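Long-range contacts in alkaline phosphatase (PDB 7KWD), which probably removes phosphate groups from phosphorylated compounds, as a homodimeric enzyme that uses zinc and magnesium ions: residues A[38-43]-A[263-268]; A[65-70]-A[292-297]; A[280-285]-A[343-348]; A[311-316]-A[438-443]. All coordinates share one frame; numbering follows the deposited sequence.

Contacts 1 and 4 lie in neighbouring parts of the sheet, their centres 14 Å apart: the strand of 38-43 sits between those of 263-268 and 311-316, and Ile42 N lies 2.9 Å from Leu311 O, a probable hydrogen bond. Contacts 2 and 3 both use helix 283-306, with centres 17 Å apart. Contact 2 meets contact 4 where Leu297 CD1 packs 3.8 Å from Val314 CG2. The metals lie toward the C-terminal end of segments 263-268 and 311-316: the side chain of Ser316 in contact 4 is about 7 Å from a zinc ion, and that of Gln268 in contact 1 about 7 Å from the magnesium ion. Contact 3 is more remote, the side chain of Asp282 being about 13 Å from a zinc ion.

Contact 1 (A[38-43]-A[263-268]); sequences YRNLIV and GGFVLQ
The amide of Asn40 is stacked on one face of the Phe265 ring, the two planes only 19° apart, with Asn40 CB over that face and offset toward the rim, 4.0 Å from the ring centroid in a CH-pi contact. One face of the Arg39 guanidinium likewise carries Gly264 CA and Asn40 OD1, both toward its rim, while Arg39 NE is paired with Asp309. Asn40 OD1 also accepts from Phe265 N at 2.9 Å, the donor tilted from the carbonyl plane, and Asn40 ND2 is bonded to Thr310, which helps fix the amide flat on the ring. Phe265 CG stands between its own backbone N and carbonyl carbon (chi1 74°), turning the ring back across the neighbouring strand, where Phe265 CE2 meets Ile42 CG1 at 3.9 Å. Gly264 passes so near Asn40 OD1 and the Arg39 carbonyl that a CB would collide with both. Beyond this start the strands pair in register: Leu41 N binds Phe265 O, Leu267 N binds Leu41 O, and Val43 N reaches Leu267 O at 2.8 Å. Ile42 and Leu267 lie side by side, CG2 to CD2 4.0 Å, against helix 247-259, whereas Leu41 and Val266 face helices 125-131 and 459-468. This is parallel pairing within the helix-flanked central sheet of the alkaline phosphatase fold, running toward the magnesium site, where Gln268 NE2 holds Thr148 O.

Contact 2 (A[65-70]-A[292-297]); sequences QGRVLA and AADEVL
Two torsions bring Arg67 to Asp294: CG stands between the backbone N and the carbonyl carbon (chi1 60°), and a bend at chi3 (-91°) swings the guanidinium toward the helix. The carboxylate comes from the opposite direction, its plane turned 48° from that of the guanidinium, and Asp294 OD2 meets Arg67 NH2 at the guanidinium edge in a salt bridge of 2.8 Å. The same oxygen uses its syn lone pair to accept from Ala70 N at 2.7 Å, so a charged group and a backbone N-H grip OD2 together. The other oxygen, OD1, accepts from Leu71 N just beyond. Both carboxylate oxygens of this buried aspartate are thus satisfied, and the surrounding donors probably favour its charged form. Arg67 is steadied in turn by Gln65, whose OE1 accepts from Arg67 NH1 at 2.6 Å. Apolar groups close around the carboxylate: Leu69 CD1 lies 3.5 Å from Asp294 CG, and Ala70 CB is 3.3 Å from Asp294 OD2. One turn along the helix, Leu297 CD2 packs against Ala70 at 4.3 Å from its CB. Replacing Asp294 by an alanine would probably leave the Arg67 charge without its mate and the Ala70 and Leu71 N-H groups without their acceptors. Gly66 and Val68 bond through their backbones to the second subunit, so this turn also belongs to the dimer interface. An aspartate from the middle of helix 283-306 thus accepts from the first two N-H groups of helix 70-75, those of Ala70 and Leu71, and so joins a helix start to the flank of another helix.

Contact 3 (A[280-285]-A[343-348]); sequences LNDAGA and EPQRAS
The start of helix 283-306 comes up against the irregular chain before helix 349-356, with Ala285 CA 5.5 Å from Ser348 CA and Gly284 CA 6.5 Å from Gln345 CA. Asp282 supplies the main polar group of the contact, its CG anti to the backbone N (chi1 -178°), which sets the carboxylate between its own helix start and the 343-348 chain. Asp282 OD1 accepts from Ala285 N at 3.1 Å, met from above the carboxylate plane, and more weakly from Gly284 N. Asp282 OD2 lies 3.3 Å from Ser348 CA and accepts from Phe349 N, while Lys373 forms a salt bridge with it. Asp282 is therefore the N-cap of helix 283-306 and also serves the first turn of helix 349-356, whose own N-cap, Ser348, bonds through OG to His351 N and Asp236. Just before Asp282, Asn281, with positive phi, is the C-prime residue of a Schellman motif that ends helix 273-280, so one helix closes and the next opens within two residues. A water joins the segments, donating to Asp282 OD1 at 2.7 Å and accepting from Gln345 NE2 at 3.1 Å. An alanine in place of Asp282 is likely to leave Lys373 without its carboxylate, the helix start uncapped and the water without its acceptor. The Asp282 carboxylate and the Gln345 amide slide past each other in opposite directions, their planes 49° apart. Gln345 OE1, which also accepts from Lys373, presses to 3.2 Å from Gly284 CA, where a CB would collide with it. Ala285 CB and Ser348 CB touch at 4.0 Å.

Contact 4 (A[311-316]-A[438-443]); sequences LLIVVS and VMLLLY
Tyr443 N donates to Leu312 O at 2.8 Å, and Leu312 N returns the bond to Tyr443 O. Val314 and Leu441 form the next such reciprocal pair, the bond from Val314 N to Leu441 O being 2.8 Å. Ser316 N to Met439 O, 3.0 Å, completes the series. On one face Val314 sits at the centre: its CB lies alongside Leu441 CD2, while the Met439 chain, bent at chi3 (77°), delivers CE to Val314 CG1 at 3.9 Å. Leu312 CD2 packs on Tyr443 CB, and the Tyr443 hydroxyl reaches Asp305 beside helix 283-306, which covers this face. On the other, Leu440 CD1 touches both Ile313 CG2, 3.9 Å away, and Val315 CG2, at 4.1 Å; Leu442 runs beside Ile313, pointing the same way. Ser316 OG, bonded to Phe49 O, touches Val438 CG2 at 3.8 Å. Hydrogen-bonded and non-hydrogen-bonded pairs alternate as strand 438-443 runs antiparallel along strand 311-316, which on its other edge pairs parallel with strand 40-46 in the alkaline phosphatase sheet; the chain of 311-316 continues to Asp317 and His318, two ligands of a zinc ion.

Contact 1 (A[38-43]-A[263-268])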
loop_
_atom_site.group_PDB
_atom_site.type_symbol
_atom_site.label_atom_id
_atom_site.label_comp_id
_atom_site.label_asym_id
_atom_site.label_seq_id
_atom_site.Cartn_x
_atom_site.Cartn_y
_atom_site.Cartn_z
ATOM N N TYR A 38 -2.360 -10.777 29.747
ATOM C CA TYR A 38 -2.714 -12.038 29.142
ATOM C C TYR A 38 -1.748 -13.087 29.649
ATOM O O TYR A 38 -0.655 -12.765 30.116
ATOM C CB TYR A 38 -2.658 -11.954 27.604
ATOM C CG TYR A 38 -3.607 -10.944 27.029
ATOM C CD1 TYR A 38 -4.908 -11.284 26.709
ATOM C CD2 TYR A 38 -3.188 -9.644 26.798
ATOM C CE1 TYR A 38 -5.775 -10.336 26.160
ATOM C CE2 TYR A 38 -4.034 -8.695 26.277
ATOM C CZ TYR A 38 -5.323 -9.035 25.958
ATOM O OH TYR A 38 -6.154 -8.083 25.435
ATOM N N ARG A 39 -2.177 -14.350 29.554
ATOM C CA ARG A 39 -1.319 -15.488 29.840
ATOM C C ARG A 39 -0.705 -16.095 28.587
ATOM O O ARG A 39 0.389 -16.659 28.659
ATOM C CB ARG A 39 -2.083 -16.602 30.586
ATOM C CG ARG A 39 -1.130 -17.502 31.438
ATOM C CD ARG A 39 -1.822 -18.704 32.136
ATOM N NE ARG A 39 -2.731 -19.347 31.210
ATOM C CZ ARG A 39 -2.762 -20.644 30.927
ATOM N NH1 ARG A 39 -1.937 -21.492 31.534
ATOM N NH2 ARG A 39 -3.647 -21.080 30.018
ATOM N N ASN A 40 -1.394 -16.010 27.451
ATOM C CA ASN A 40 -0.950 -16.634 26.210
ATOM C C ASN A 40 -0.893 -15.581 25.108
ATOM O O ASN A 40 -1.658 -14.620 25.102
ATOM C CB ASN A 40 -1.874 -17.769 25.776
ATOM C CG ASN A 40 -2.088 -18.797 26.860
ATOM O OD1 ASN A 40 -1.140 -19.269 27.492
ATOM N ND2 ASN A 40 -3.337 -19.150 27.088
ATOM N N LEU A 41 0.015 -15.797 24.159
ATOM C CA LEU A 41 0.269 -14.849 23.079
ATOM C C LEU A 41 0.433 -15.655 21.809
ATOM O O LEU A 41 1.274 -16.558 21.752
ATOM C CB LEU A 41 1.536 -14.038 23.345
ATOM C CG LEU A 41 1.988 -13.091 22.240
ATOM C CD1 LEU A 41 0.999 -11.955 22.091
ATOM C CD2 LEU A 41 3.374 -12.567 22.578
ATOM N N ILE A 42 -0.338 -15.309 20.794
ATOM C CA ILE A 42 -0.174 -15.857 19.448
ATOM C C ILE A 42 0.206 -14.701 18.551
ATOM O O ILE A 42 -0.467 -13.657 18.576
ATOM C CB ILE A 42 -1.459 -16.541 18.938
ATOM C CG1 ILE A 42 -1.933 -17.582 19.951
ATOM C CG2 ILE A 42 -1.198 -17.171 17.593
ATOM C CD1 ILE A 42 -3.273 -18.186 19.664
ATOM N N VAL A 43 1.279 -14.864 17.784
ATOM C CA VAL A 43 1.716 -13.856 16.819
ATOM C C VAL A 43 1.628 -14.475 15.423
ATOM O O VAL A 43 2.335 -15.442 15.127
ATOM C CB VAL A 43 3.144 -13.360 17.104
ATOM C CG1 VAL A 43 3.517 -12.226 16.143
ATOM C CG2 VAL A 43 3.328 -12.899 18.579
ATOM N N GLY A 263 1.956 -23.507 32.405
ATOM C CA GLY A 263 2.499 -22.153 32.425
ATOM C C GLY A 263 2.073 -21.233 31.294
ATOM O O GLY A 263 2.519 -20.083 31.261
ATOM N N GLY A 264 1.207 -21.669 30.395
ATOM C CA GLY A 264 0.838 -20.820 29.282
ATOM C C GLY A 264 1.827 -20.972 28.142
ATOM O O GLY A 264 2.813 -21.720 28.225
ATOM N N PHE A 265 1.560 -20.249 27.051
ATOM C CA PHE A 265 2.360 -20.460 25.850
ATOM C C PHE A 265 2.443 -19.235 24.962
ATOM O O PHE A 265 1.629 -18.312 25.053
ATOM C CB PHE A 265 1.776 -21.627 25.028
ATOM C CG PHE A 265 0.499 -21.272 24.290
ATOM C CD1 PHE A 265 -0.736 -21.545 24.869
ATOM C CD2 PHE A 265 0.544 -20.702 23.003
ATOM C CE1 PHE A 265 -1.919 -21.221 24.198
ATOM C CE2 PHE A 265 -0.623 -20.388 22.326
ATOM C CZ PHE A 265 -1.867 -20.666 22.928
ATOM N N VAL A 266 3.444 -19.260 24.085
ATOM C CA VAL A 266 3.597 -18.309 22.990
ATOM C C VAL A 266 3.749 -19.105 21.696
ATOM O O VAL A 266 4.380 -20.166 21.677
ATOM C CB VAL A 266 4.798 -17.365 23.206
ATOM C CG1 VAL A 266 4.593 -16.548 24.491
ATOM C CG2 VAL A 266 6.119 -18.132 23.251
ATOM N N LEU A 267 3.160 -18.596 20.629
ATOM C CA LEU A 267 3.146 -19.256 19.341
ATOM C C LEU A 267 3.381 -18.201 18.283
ATOM O O LEU A 267 2.758 -17.138 18.310
ATOM C CB LEU A 267 1.808 -19.958 19.110
ATOM C CG LEU A 267 1.415 -20.397 17.710
ATOM C CD1 LEU A 267 2.454 -21.428 17.261
ATOM C CD2 LEU A 267 -0.010 -20.990 17.695
ATOM N N GLN A 268 4.293 -18.477 17.365
ATOM C CA GLN A 268 4.376 -17.730 16.125
ATOM C C GLN A 268 3.830 -18.619 15.012
ATOM O O GLN A 268 4.234 -19.782 14.876
ATOM C CB GLN A 268 5.806 -17.304 15.799
ATOM C CG GLN A 268 5.861 -16.374 14.568
ATOM C CD GLN A 268 7.249 -16.197 13.965
ATOM O OE1 GLN A 268 7.601 -16.845 12.986
ATOM N NE2 GLN A 268 8.024 -15.269 14.520
#

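Contact 2 (A[65-70]-A[292-297])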
loop_
_atom_site.group_PDB
_atom_site.type_symbol
_atom_site.label_atom_id
_atom_site.label_comp_id
_atom_site.label_asym_id
_atom_site.label_seq_id
_atom_site.Cartn_x
_atom_site.Cartn_y
_atom_site.Cartn_z
ATOM N N GLN A 65 -15.818 -16.307 -4.487
ATOM C CA GLN A 65 -16.219 -17.313 -3.514
ATOM C C GLN A 65 -17.472 -16.906 -2.765
ATOM O O GLN A 65 -17.927 -17.662 -1.919
ATOM C CB GLN A 65 -15.060 -17.578 -2.555
ATOM C CG GLN A 65 -13.779 -18.040 -3.299
ATOM C CD GLN A 65 -12.642 -18.432 -2.366
ATOM O OE1 GLN A 65 -12.582 -17.981 -1.235
ATOM N NE2 GLN A 65 -11.741 -19.287 -2.845
ATOM N N GLY A 66 -18.044 -15.750 -3.082
ATOM C CA GLY A 66 -19.257 -15.302 -2.394
ATOM C C GLY A 66 -19.141 -15.282 -0.890
ATOM O O GLY A 66 -20.112 -15.589 -0.184
ATOM N N ARG A 67 -17.968 -14.913 -0.368
ATOM C CA ARG A 67 -17.728 -14.881 1.081
ATOM C C ARG A 67 -16.919 -13.635 1.429
ATOM O O ARG A 67 -16.126 -13.137 0.618
ATOM C CB ARG A 67 -16.957 -16.132 1.553
ATOM C CG ARG A 67 -15.581 -16.214 0.829
ATOM C CD ARG A 67 -14.696 -17.396 1.176
ATOM N NE ARG A 67 -13.846 -17.018 2.283
ATOM C CZ ARG A 67 -12.526 -17.089 2.297
ATOM N NH1 ARG A 67 -11.832 -17.550 1.263
ATOM N NH2 ARG A 67 -11.894 -16.712 3.398
ATOM N N VAL A 68 -17.077 -13.173 2.662
ATOM C CA VAL A 68 -16.243 -12.103 3.198
ATOM C C VAL A 68 -15.000 -12.718 3.833
ATOM O O VAL A 68 -15.107 -13.552 4.724
ATOM C CB VAL A 68 -17.008 -11.261 4.216
ATOM C CG1 VAL A 68 -16.131 -10.159 4.764
ATOM C CG2 VAL A 68 -18.261 -10.714 3.556
ATOM N N LEU A 69 -13.827 -12.296 3.373
ATOM C CA LEU A 69 -12.564 -12.709 3.951
ATOM C C LEU A 69 -12.531 -12.474 5.454
ATOM O O LEU A 69 -12.918 -11.409 5.936
ATOM C CB LEU A 69 -11.475 -11.891 3.248
ATOM C CG LEU A 69 -10.025 -12.313 3.265
ATOM C CD1 LEU A 69 -9.817 -13.512 2.398
ATOM C CD2 LEU A 69 -9.198 -11.145 2.771
ATOM N N ALA A 70 -12.061 -13.474 6.204
ATOM C CA ALA A 70 -11.996 -13.300 7.646
ATOM C C ALA A 70 -11.142 -12.087 8.016
ATOM O O ALA A 70 -11.470 -11.346 8.945
ATOM C CB ALA A 70 -11.465 -14.555 8.324
ATOM N N ALA A 292 -4.975 -19.241 2.343
ATOM C CA ALA A 292 -4.588 -20.229 3.344
ATOM C C ALA A 292 -4.410 -19.592 4.727
ATOM O O ALA A 292 -4.764 -20.188 5.751
ATOM C CB ALA A 292 -3.280 -20.908 2.933
ATOM N N ALA A 293 -3.790 -18.414 4.774
ATOM C CA ALA A 293 -3.693 -17.683 6.034
ATOM C C ALA A 293 -5.077 -17.376 6.600
ATOM O O ALA A 293 -5.285 -17.432 7.821
ATOM C CB ALA A 293 -2.927 -16.378 5.824
ATOM N N ASP A 294 -6.042 -17.067 5.720
ATOM C CA ASP A 294 -7.369 -16.707 6.198
ATOM C C ASP A 294 -8.020 -17.877 6.908
ATOM O O ASP A 294 -8.682 -17.702 7.939
ATOM C CB ASP A 294 -8.225 -16.209 5.027
ATOM C CG ASP A 294 -9.236 -15.161 5.445
ATOM O OD1 ASP A 294 -8.817 -14.051 5.854
ATOM O OD2 ASP A 294 -10.438 -15.445 5.367
ATOM N N GLU A 295 -7.813 -19.087 6.405
ATOM C CA GLU A 295 -8.351 -20.249 7.112
ATOM C C GLU A 295 -7.731 -20.371 8.489
ATOM O O GLU A 295 -8.388 -20.795 9.452
ATOM C CB GLU A 295 -8.094 -21.534 6.327
ATOM C CG GLU A 295 -8.927 -21.656 5.067
ATOM C CD GLU A 295 -8.650 -22.968 4.316
ATOM O OE1 GLU A 295 -8.372 -22.902 3.092
ATOM O OE2 GLU A 295 -8.696 -24.055 4.955
ATOM N N VAL A 296 -6.442 -20.037 8.595
ATOM C CA VAL A 296 -5.757 -20.099 9.888
ATOM C C VAL A 296 -6.331 -19.061 10.837
ATOM O O VAL A 296 -6.553 -19.336 12.025
ATOM C CB VAL A 296 -4.239 -19.911 9.707
ATOM C CG1 VAL A 296 -3.538 -19.762 11.072
ATOM C CG2 VAL A 296 -3.641 -21.102 8.921
ATOM N N LEU A 297 -6.581 -17.856 10.323
ATOM C CA LEU A 297 -7.169 -16.778 11.118
ATOM C C LEU A 297 -8.435 -17.236 11.804
ATOM O O LEU A 297 -8.659 -16.937 12.983
ATOM C CB LEU A 297 -7.468 -15.620 10.198
ATOM C CG LEU A 297 -7.396 -14.181 10.653
ATOM C CD1 LEU A 297 -6.173 -13.888 11.471
ATOM C CD2 LEU A 297 -7.448 -13.345 9.345
#

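Contact 3 (A[280-285]-A[343-348])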
loop_
_atom_site.group_PDB
_atom_site.type_symbol
_atom_site.label_atom_id
_atom_site.label_comp_id
_atom_site.label_asym_id
_atom_site.label_seq_id
_atom_site.Cartn_x
_atom_site.Cartn_y
_atom_site.Cartn_z
ATOM N N LEU A 280 8.182 -13.636 -6.757
ATOM C CA LEU A 280 7.988 -14.159 -8.108
ATOM C C LEU A 280 7.145 -13.235 -8.998
ATOM O O LEU A 280 7.178 -13.381 -10.222
ATOM C CB LEU A 280 7.295 -15.519 -8.079
ATOM C CG LEU A 280 7.823 -16.543 -7.090
ATOM C CD1 LEU A 280 7.064 -17.819 -7.197
ATOM C CD2 LEU A 280 9.278 -16.777 -7.334
ATOM N N ASN A 281 6.391 -12.309 -8.417
ATOM C CA ASN A 281 5.400 -11.501 -9.138
ATOM C C ASN A 281 4.265 -12.398 -9.622
ATOM O O ASN A 281 3.788 -12.236 -10.744
ATOM C CB ASN A 281 5.991 -10.751 -10.324
ATOM C CG ASN A 281 6.761 -9.502 -9.935
ATOM O OD1 ASN A 281 7.059 -8.706 -10.808
ATOM N ND2 ASN A 281 7.109 -9.348 -8.647
ATOM N N ASP A 282 3.875 -13.363 -8.800
ATOM C CA ASP A 282 2.840 -14.336 -9.118
ATOM C C ASP A 282 1.605 -14.051 -8.257
ATOM O O ASP A 282 1.445 -14.577 -7.150
ATOM C CB ASP A 282 3.363 -15.741 -8.896
ATOM C CG ASP A 282 2.350 -16.805 -9.260
ATOM O OD1 ASP A 282 1.153 -16.466 -9.457
ATOM O OD2 ASP A 282 2.746 -17.988 -9.333
ATOM N N ALA A 283 0.692 -13.246 -8.811
ATOM C CA ALA A 283 -0.489 -12.838 -8.059
ATOM C C ALA A 283 -1.350 -14.015 -7.623
ATOM O O ALA A 283 -1.988 -13.971 -6.555
ATOM C CB ALA A 283 -1.308 -11.852 -8.906
ATOM N N GLY A 284 -1.397 -15.075 -8.432
ATOM C CA GLY A 284 -2.234 -16.213 -8.073
ATOM C C GLY A 284 -1.651 -17.002 -6.915
ATOM O O GLY A 284 -2.385 -17.513 -6.063
ATOM N N ALA A 285 -0.330 -17.129 -6.868
ATOM C CA ALA A 285 0.263 -17.787 -5.714
ATOM C C ALA A 285 0.094 -16.942 -4.440
ATOM O O ALA A 285 -0.230 -17.475 -3.372
ATOM C CB ALA A 285 1.736 -18.089 -5.973
ATOM N N GLU A 343 -8.969 -17.210 -11.067
ATOM C CA GLU A 343 -9.608 -18.467 -10.700
ATOM C C GLU A 343 -9.124 -19.638 -11.556
ATOM O O GLU A 343 -9.078 -20.763 -11.027
ATOM C CB GLU A 343 -11.140 -18.339 -10.790
ATOM C CG GLU A 343 -11.888 -19.590 -10.262
ATOM C CD GLU A 343 -13.422 -19.383 -10.115
ATOM O OE1 GLU A 343 -14.075 -20.138 -9.361
ATOM O OE2 GLU A 343 -13.972 -18.465 -10.755
ATOM N N PRO A 344 -8.771 -19.465 -12.836
ATOM C CA PRO A 344 -8.251 -20.601 -13.620
ATOM C C PRO A 344 -6.871 -21.065 -13.221
ATOM O O PRO A 344 -6.489 -22.169 -13.639
ATOM C CB PRO A 344 -8.231 -20.061 -15.067
ATOM C CG PRO A 344 -9.324 -18.982 -15.066
ATOM C CD PRO A 344 -9.140 -18.326 -13.706
ATOM N N GLN A 345 -6.102 -20.273 -12.463
ATOM C CA GLN A 345 -4.728 -20.664 -12.149
ATOM C C GLN A 345 -4.703 -21.930 -11.304
ATOM O O GLN A 345 -5.569 -22.159 -10.461
ATOM C CB GLN A 345 -3.999 -19.524 -11.449
ATOM C CG GLN A 345 -3.843 -18.338 -12.360
ATOM C CD GLN A 345 -2.804 -17.386 -11.881
ATOM O OE1 GLN A 345 -2.118 -17.658 -10.918
ATOM N NE2 GLN A 345 -2.662 -16.264 -12.569
ATOM N N ARG A 346 -3.717 -22.789 -11.586
ATOM C CA ARG A 346 -3.620 -24.096 -10.958
ATOM C C ARG A 346 -2.215 -24.404 -10.441
ATOM O O ARG A 346 -2.017 -25.470 -9.839
ATOM C CB ARG A 346 -4.050 -25.213 -11.937
ATOM C CG ARG A 346 -5.534 -25.218 -12.321
ATOM C CD ARG A 346 -6.415 -25.706 -11.180
ATOM N NE ARG A 346 -7.818 -25.625 -11.547
ATOM C CZ ARG A 346 -8.569 -24.537 -11.423
ATOM N NH1 ARG A 346 -8.063 -23.414 -10.917
ATOM N NH2 ARG A 346 -9.840 -24.578 -11.785
ATOM N N ALA A 347 -1.237 -23.521 -10.655
ATOM C CA ALA A 347 0.092 -23.742 -10.092
ATOM C C ALA A 347 0.851 -22.416 -10.052
ATOM O O ALA A 347 0.490 -21.437 -10.714
ATOM C CB ALA A 347 0.880 -24.789 -10.903
ATOM N N SER A 348 1.904 -22.400 -9.243
ATOM C CA SER A 348 2.776 -21.243 -9.140
ATOM C C SER A 348 3.857 -21.262 -10.219
ATOM O O SER A 348 4.148 -22.290 -10.820
ATOM C CB SER A 348 3.459 -21.241 -7.775
ATOM O OG SER A 348 4.312 -22.385 -7.655
HETATM O O HOH W 1 -0.060 -15.012 -11.342
#

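Contact 4 (A[311-316]-A[438-443])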
loop_
_atom_site.group_PDB
_atom_site.type_symbol
_atom_site.label_atom_id
_atom_site.label_comp_id
_atom_site.label_asym_id
_atom_site.label_seq_id
_atom_site.Cartn_x
_atom_site.Cartn_y
_atom_site.Cartn_z
ATOM N N LEU A 311 -3.928 -13.341 23.792
ATOM C CA LEU A 311 -3.890 -12.238 22.841
ATOM C C LEU A 311 -3.410 -12.728 21.480
ATOM O O LEU A 311 -2.410 -13.444 21.393
ATOM C CB LEU A 311 -2.978 -11.121 23.341
ATOM C CG LEU A 311 -2.745 -10.030 22.287
ATOM C CD1 LEU A 311 -4.041 -9.266 22.044
ATOM C CD2 LEU A 311 -1.664 -9.073 22.727
ATOM N N LEU A 312 -4.101 -12.313 20.419
ATOM C CA LEU A 312 -3.690 -12.611 19.063
ATOM C C LEU A 312 -3.238 -11.321 18.402
ATOM O O LEU A 312 -4.005 -10.354 18.310
ATOM C CB LEU A 312 -4.812 -13.271 18.254
ATOM C CG LEU A 312 -4.566 -13.297 16.757
ATOM C CD1 LEU A 312 -3.329 -14.128 16.415
ATOM C CD2 LEU A 312 -5.798 -13.786 16.061
ATOM N N ILE A 313 -1.984 -11.305 17.956
ATOM C CA ILE A 313 -1.430 -10.216 17.157
ATOM C C ILE A 313 -1.295 -10.718 15.729
ATOM O O ILE A 313 -0.633 -11.735 15.504
ATOM C CB ILE A 313 -0.059 -9.751 17.690
ATOM C CG1 ILE A 313 -0.183 -9.230 19.114
ATOM C CG2 ILE A 313 0.541 -8.699 16.731
ATOM C CD1 ILE A 313 1.120 -8.650 19.685
ATOM N N VAL A 314 -1.877 -9.995 14.773
ATOM C CA VAL A 314 -1.744 -10.292 13.346
ATOM C C VAL A 314 -1.008 -9.124 12.702
ATOM O O VAL A 314 -1.453 -7.973 12.789
ATOM C CB VAL A 314 -3.105 -10.530 12.680
ATOM C CG1 VAL A 314 -2.936 -11.007 11.250
ATOM C CG2 VAL A 314 -3.873 -11.548 13.472
ATOM N N VAL A 315 0.120 -9.412 12.061
ATOM C CA VAL A 315 1.003 -8.352 11.606
ATOM C C VAL A 315 1.706 -8.788 10.333
ATOM O O VAL A 315 2.093 -9.958 10.177
ATOM C CB VAL A 315 2.035 -7.992 12.694
ATOM C CG1 VAL A 315 2.995 -9.142 12.905
ATOM C CG2 VAL A 315 2.766 -6.684 12.345
ATOM N N SER A 316 1.887 -7.838 9.429
ATOM C CA SER A 316 2.794 -8.034 8.308
ATOM C C SER A 316 4.170 -7.506 8.688
ATOM O O SER A 316 4.276 -6.474 9.370
ATOM C CB SER A 316 2.286 -7.306 7.063
ATOM O OG SER A 316 3.302 -7.332 6.065
ATOM N N VAL A 438 2.716 -1.194 6.911
ATOM C CA VAL A 438 1.878 -2.368 6.705
ATOM C C VAL A 438 1.047 -2.662 7.955
ATOM O O VAL A 438 1.151 -1.997 8.986
ATOM C CB VAL A 438 2.716 -3.603 6.312
ATOM C CG1 VAL A 438 3.293 -3.381 4.920
ATOM C CG2 VAL A 438 3.810 -3.820 7.346
ATOM N N MET A 439 0.214 -3.688 7.816
ATOM C CA MET A 439 -0.843 -4.003 8.769
ATOM C C MET A 439 -0.327 -4.425 10.137
ATOM O O MET A 439 0.579 -5.240 10.261
ATOM C CB MET A 439 -1.680 -5.137 8.199
ATOM C CG MET A 439 -2.702 -5.729 9.135
ATOM S SD MET A 439 -3.565 -7.093 8.336
ATOM C CE MET A 439 -2.417 -8.391 8.432
ATOM N N LEU A 440 -0.986 -3.902 11.182
ATOM C CA LEU A 440 -0.866 -4.409 12.548
ATOM C C LEU A 440 -2.264 -4.476 13.146
ATOM O O LEU A 440 -2.977 -3.465 13.157
ATOM C CB LEU A 440 0.010 -3.511 13.412
ATOM C CG LEU A 440 -0.007 -3.700 14.931
ATOM C CD1 LEU A 440 0.525 -5.073 15.403
ATOM C CD2 LEU A 440 0.849 -2.623 15.529
ATOM N N LEU A 441 -2.626 -5.642 13.667
ATOM C CA LEU A 441 -3.990 -5.898 14.124
ATOM C C LEU A 441 -3.979 -6.683 15.425
ATOM O O LEU A 441 -3.235 -7.655 15.558
ATOM C CB LEU A 441 -4.773 -6.682 13.064
ATOM C CG LEU A 441 -6.047 -7.463 13.404
ATOM C CD1 LEU A 441 -7.190 -6.514 13.595
ATOM C CD2 LEU A 441 -6.365 -8.400 12.252
ATOM N N LEU A 442 -4.857 -6.296 16.346
ATOM C CA LEU A 442 -4.966 -6.915 17.660
ATOM C C LEU A 442 -6.321 -7.580 17.829
ATOM O O LEU A 442 -7.367 -6.958 17.602
ATOM C CB LEU A 442 -4.792 -5.896 18.777
ATOM C CG LEU A 442 -3.496 -5.083 18.722
ATOM C CD1 LEU A 442 -3.496 -4.018 19.841
ATOM C CD2 LEU A 442 -2.335 -5.996 18.866
ATOM N N TYR A 443 -6.314 -8.834 18.241
ATOM C CA TYR A 443 -7.558 -9.588 18.387
ATOM C C TYR A 443 -7.557 -10.150 19.798
ATOM O O TYR A 443 -6.825 -11.104 20.107
ATOM C CB TYR A 443 -7.693 -10.689 17.340
ATOM C CG TYR A 443 -9.035 -11.383 17.413
ATOM C CD1 TYR A 443 -9.250 -12.448 18.278
ATOM C CD2 TYR A 443 -10.102 -10.946 16.652
ATOM C CE1 TYR A 443 -10.488 -13.064 18.372
ATOM C CE2 TYR A 443 -11.330 -11.572 16.730
ATOM C CZ TYR A 443 -11.514 -12.634 17.585
ATOM O OH TYR A 443 -12.756 -13.237 17.640
#